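Local coordinates for MGS-MChE2 (PDB 5JD6), which probably hydrolyses ester bonds, as an esterase of the alpha/beta hydrolase fold recovered from the metagenome of lagoon sediments, at residues A[8-13]-A[75-80]. Numbering follows the deposited sequence.
Sequences EGKFTY and EFVDFK
Tyr-13 OH accepts a hydrogen bond from Lys-80 NZ at 2.8 Å and makes a weak hydrogen bond, 2.9 Å, to Glu-8 OE1, with Glu-15 OE1 a second weak partner of the hydroxyl. A water closes the group, donating to Glu-8 OE1 and accepting from Lys-80 NZ, so the ammonium and carboxylate, 4.3 Å apart at NZ and OE1, are bridged rather than paired directly. The edge of the Phe-76 ring points at one face of the Tyr-13 ring, with CE1 of Phe-76 3.8 Å from CD1 of Tyr-13. The same ring turns its CD1 edge to a face of Phe-11, the planes at 63°, while Phe-79 lies nearly parallel to Phe-11 (20°) but slid aside. Phe-76 presents neighbouring parts of its edge to both rings with chi1 at 175°, its CG beside the carbonyl carbon. An alanine in place of Tyr-13 would remove ring and hydroxyl together, and would probably leave Lys-80 without this acceptor and the Phe-76 edge without one of its two faces. At the other end, the extended Lys-10 chain forms a salt bridge, NZ to Glu-75 OE1 at 2.9 Å. Flanked by these charged groups, the aromatic cluster joins residues 75-80, which end helix 66-80, to strand 11-13, almost at right angles to them in the hairpin of strands 4-8 and 11-16, at the sheet margin of an alpha/beta hydrolase fold.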
ATOM      1  N   GLU A   8      -0.870  12.339 -16.484  1.00 32.07           N
ATOM      2  CA  GLU A   8       0.294  12.649 -17.294  1.00 26.97           C
ATOM      3  C   GLU A   8       0.813  11.364 -17.913  1.00 27.73           C
ATOM      4  O   GLU A   8       1.270  10.464 -17.204  1.00 24.46           O
ATOM      5  CB  GLU A   8       1.367  13.331 -16.443  1.00 29.23           C
ATOM      6  CG  GLU A   8       0.863  14.589 -15.749  1.00 35.64           C
ATOM      7  CD  GLU A   8       1.788  15.067 -14.649  1.00 50.79           C
ATOM      8  OE1 GLU A   8       2.727  14.326 -14.292  1.00 65.70           O
ATOM      9  OE2 GLU A   8       1.574  16.188 -14.139  1.00 54.92           O
ATOM     10  N   GLY A   9       0.720  11.272 -19.235  1.00 25.07           N
ATOM     11  CA  GLY A   9       1.081  10.055 -19.937  1.00 25.44           C
ATOM     12  C   GLY A   9       0.126   8.933 -19.585  1.00 22.40           C
ATOM     13  O   GLY A   9      -1.090   9.109 -19.630  1.00 37.62           O
ATOM     14  N   LYS A  10       0.675   7.777 -19.226  1.00 30.54           N
ATOM     15  CA  LYS A  10      -0.144   6.631 -18.854  1.00 22.21           C
ATOM     16  C   LYS A  10      -0.442   6.627 -17.358  1.00 34.65           C
ATOM     17  O   LYS A  10      -1.158   5.756 -16.864  1.00 33.48           O
ATOM     18  CB  LYS A  10       0.546   5.324 -19.253  1.00 23.10           C
ATOM     19  CG  LYS A  10       1.855   5.066 -18.523  1.00 23.22           C
ATOM     20  CD  LYS A  10       2.403   3.686 -18.850  1.00 30.79           C
ATOM     21  CE  LYS A  10       3.688   3.406 -18.090  1.00 38.59           C
ATOM     22  NZ  LYS A  10       4.204   2.035 -18.363  1.00 44.54           N
ATOM     23  N   PHE A  11       0.110   7.604 -16.643  1.00 32.32           N
ATOM     24  CA  PHE A  11      -0.053   7.673 -15.195  1.00 25.30           C
ATOM     25  C   PHE A  11      -1.233   8.544 -14.771  1.00 27.50           C
ATOM     26  O   PHE A  11      -1.282   9.736 -15.074  1.00 28.34           O
ATOM     27  CB  PHE A  11       1.223   8.199 -14.537  1.00 20.10           C
ATOM     28  CG  PHE A  11       2.401   7.279 -14.669  1.00 22.64           C
ATOM     29  CD1 PHE A  11       2.396   6.034 -14.064  1.00 20.23           C
ATOM     30  CD2 PHE A  11       3.522   7.666 -15.387  1.00 22.40           C
ATOM     31  CE1 PHE A  11       3.481   5.188 -14.178  1.00 24.77           C
ATOM     32  CE2 PHE A  11       4.610   6.824 -15.508  1.00 19.34           C
ATOM     33  CZ  PHE A  11       4.591   5.584 -14.902  1.00 27.47           C
ATOM     34  N   THR A  12      -2.178   7.932 -14.065  1.00 24.46           N
ATOM     35  CA  THR A  12      -3.273   8.656 -13.434  1.00 25.75           C
ATOM     36  C   THR A  12      -3.096   8.594 -11.920  1.00 26.11           C
ATOM     37  O   THR A  12      -2.966   7.508 -11.353  1.00 28.16           O
ATOM     38  CB  THR A  12      -4.645   8.075 -13.827  1.00 25.63           C
ATOM     39  OG1 THR A  12      -4.806   8.137 -15.250  1.00 33.41           O
ATOM     40  CG2 THR A  12      -5.770   8.852 -13.159  1.00 22.21           C
ATOM     41  N   TYR A  13      -3.084   9.750 -11.264  1.00 22.09           N
ATOM     42  CA  TYR A  13      -2.825   9.786  -9.827  1.00 18.40           C
ATOM     43  C   TYR A  13      -3.359  11.043  -9.146  1.00 27.64           C
ATOM     44  O   TYR A  13      -3.497  12.094  -9.772  1.00 19.76           O
ATOM     45  CB  TYR A  13      -1.320   9.661  -9.564  1.00 27.32           C
ATOM     46  CG  TYR A  13      -0.489  10.803 -10.110  1.00 19.76           C
ATOM     47  CD1 TYR A  13      -0.158  10.866 -11.458  1.00 17.46           C
ATOM     48  CD2 TYR A  13      -0.028  11.811  -9.274  1.00 17.45           C
ATOM     49  CE1 TYR A  13       0.601  11.906 -11.960  1.00 17.92           C
ATOM     50  CE2 TYR A  13       0.734  12.853  -9.766  1.00 18.01           C
ATOM     51  CZ  TYR A  13       1.046  12.896 -11.109  1.00 27.36           C
ATOM     52  OH  TYR A  13       1.804  13.936 -11.605  1.00 24.60           O
ATOM     53  N   GLU A  75       8.485   2.568 -11.959  1.00 20.26           N
ATOM     54  CA  GLU A  75       8.420   3.427 -13.134  1.00 33.76           C
ATOM     55  C   GLU A  75       7.761   4.763 -12.797  1.00 36.95           C
ATOM     56  O   GLU A  75       8.121   5.799 -13.355  1.00 38.95           O
ATOM     57  CB  GLU A  75       7.664   2.734 -14.268  1.00 32.22           C
ATOM     58  CG  GLU A  75       7.689   3.496 -15.584  1.00 47.09           C
ATOM     59  CD  GLU A  75       6.910   2.796 -16.681  1.00 57.07           C
ATOM     60  OE1 GLU A  75       6.267   1.765 -16.390  1.00 60.00           O
ATOM     61  OE2 GLU A  75       6.941   3.281 -17.833  1.00 51.84           O
ATOM     62  N   PHE A  76       6.801   4.732 -11.876  1.00 32.03           N
ATOM     63  CA  PHE A  76       6.099   5.942 -11.459  1.00 25.20           C
ATOM     64  C   PHE A  76       7.006   6.868 -10.655  1.00 16.97           C
ATOM     65  O   PHE A  76       7.041   8.074 -10.896  1.00 17.87           O
ATOM     66  CB  PHE A  76       4.855   5.592 -10.640  1.00 22.60           C
ATOM     67  CG  PHE A  76       4.138   6.792 -10.083  1.00 21.40           C
ATOM     68  CD1 PHE A  76       3.457   7.661 -10.922  1.00 23.59           C
ATOM     69  CD2 PHE A  76       4.144   7.050  -8.721  1.00 16.63           C
ATOM     70  CE1 PHE A  76       2.798   8.767 -10.414  1.00 24.59           C
ATOM     71  CE2 PHE A  76       3.487   8.154  -8.206  1.00 17.13           C
ATOM     72  CZ  PHE A  76       2.812   9.012  -9.054  1.00 19.76           C
ATOM     73  N   VAL A  77       7.736   6.300  -9.702  1.00 17.45           N
ATOM     74  CA  VAL A  77       8.649   7.080  -8.873  1.00 21.31           C
ATOM     75  C   VAL A  77       9.784   7.657  -9.715  1.00 26.40           C
ATOM     76  O   VAL A  77      10.157   8.821  -9.554  1.00 21.54           O
ATOM     77  CB  VAL A  77       9.237   6.232  -7.725  1.00 19.85           C
ATOM     78  CG1 VAL A  77      10.213   7.056  -6.901  1.00 23.35           C
ATOM     79  CG2 VAL A  77       8.121   5.689  -6.846  1.00 16.64           C
ATOM     80  N   ASP A  78      10.323   6.839 -10.615  1.00 29.33           N
ATOM     81  CA  ASP A  78      11.369   7.286 -11.530  1.00 33.14           C
ATOM     82  C   ASP A  78      10.865   8.419 -12.416  1.00 33.35           C
ATOM     83  O   ASP A  78      11.564   9.409 -12.626  1.00 42.87           O
ATOM     84  CB  ASP A  78      11.871   6.128 -12.396  1.00 37.45           C
ATOM     85  CG  ASP A  78      12.603   5.070 -11.593  1.00 54.53           C
ATOM     86  OD1 ASP A  78      13.091   5.392 -10.489  1.00 61.23           O
ATOM     87  OD2 ASP A  78      12.693   3.918 -12.068  1.00 54.49           O
ATOM     88  N   PHE A  79       9.649   8.263 -12.931  1.00 35.50           N
ATOM     89  CA  PHE A  79       9.010   9.305 -13.726  1.00 32.85           C
ATOM     90  C   PHE A  79       8.912  10.611 -12.946  1.00 38.12           C
ATOM     91  O   PHE A  79       9.147  11.691 -13.487  1.00 36.94           O
ATOM     92  CB  PHE A  79       7.614   8.863 -14.175  1.00 26.58           C
ATOM     93  CG  PHE A  79       6.675  10.005 -14.423  1.00 21.58           C
ATOM     94  CD1 PHE A  79       6.876  10.861 -15.489  1.00 23.70           C
ATOM     95  CD2 PHE A  79       5.585  10.219 -13.594  1.00 29.20           C
ATOM     96  CE1 PHE A  79       6.027  11.919 -15.713  1.00 28.76           C
ATOM     97  CE2 PHE A  79       4.720  11.275 -13.823  1.00 24.48           C
ATOM     98  CZ  PHE A  79       4.941  12.124 -14.889  1.00 23.69           C
ATOM     99  N   LYS A  80       8.562  10.501 -11.671  1.00 34.95           N
ATOM    100  CA  LYS A  80       8.451  11.664 -10.803  1.00 32.05           C
ATOM    101  C   LYS A  80       9.822  12.262 -10.494  1.00 39.49           C
ATOM    102  O   LYS A  80       9.930  13.434 -10.138  1.00 47.27           O
ATOM    103  CB  LYS A  80       7.729  11.293  -9.509  1.00 20.03           C
ATOM    104  CG  LYS A  80       6.230  11.505  -9.569  1.00 18.79           C
ATOM    105  CD  LYS A  80       5.921  12.976  -9.787  1.00 36.79           C
ATOM    106  CE  LYS A  80       4.436  13.217  -9.959  1.00 30.61           C
ATOM    107  NZ  LYS A  80       4.146  14.657 -10.206  1.00 32.01           N
TER
HETATM  108  O   HOH W   1       4.455  16.411 -12.598  1.00 36.29           O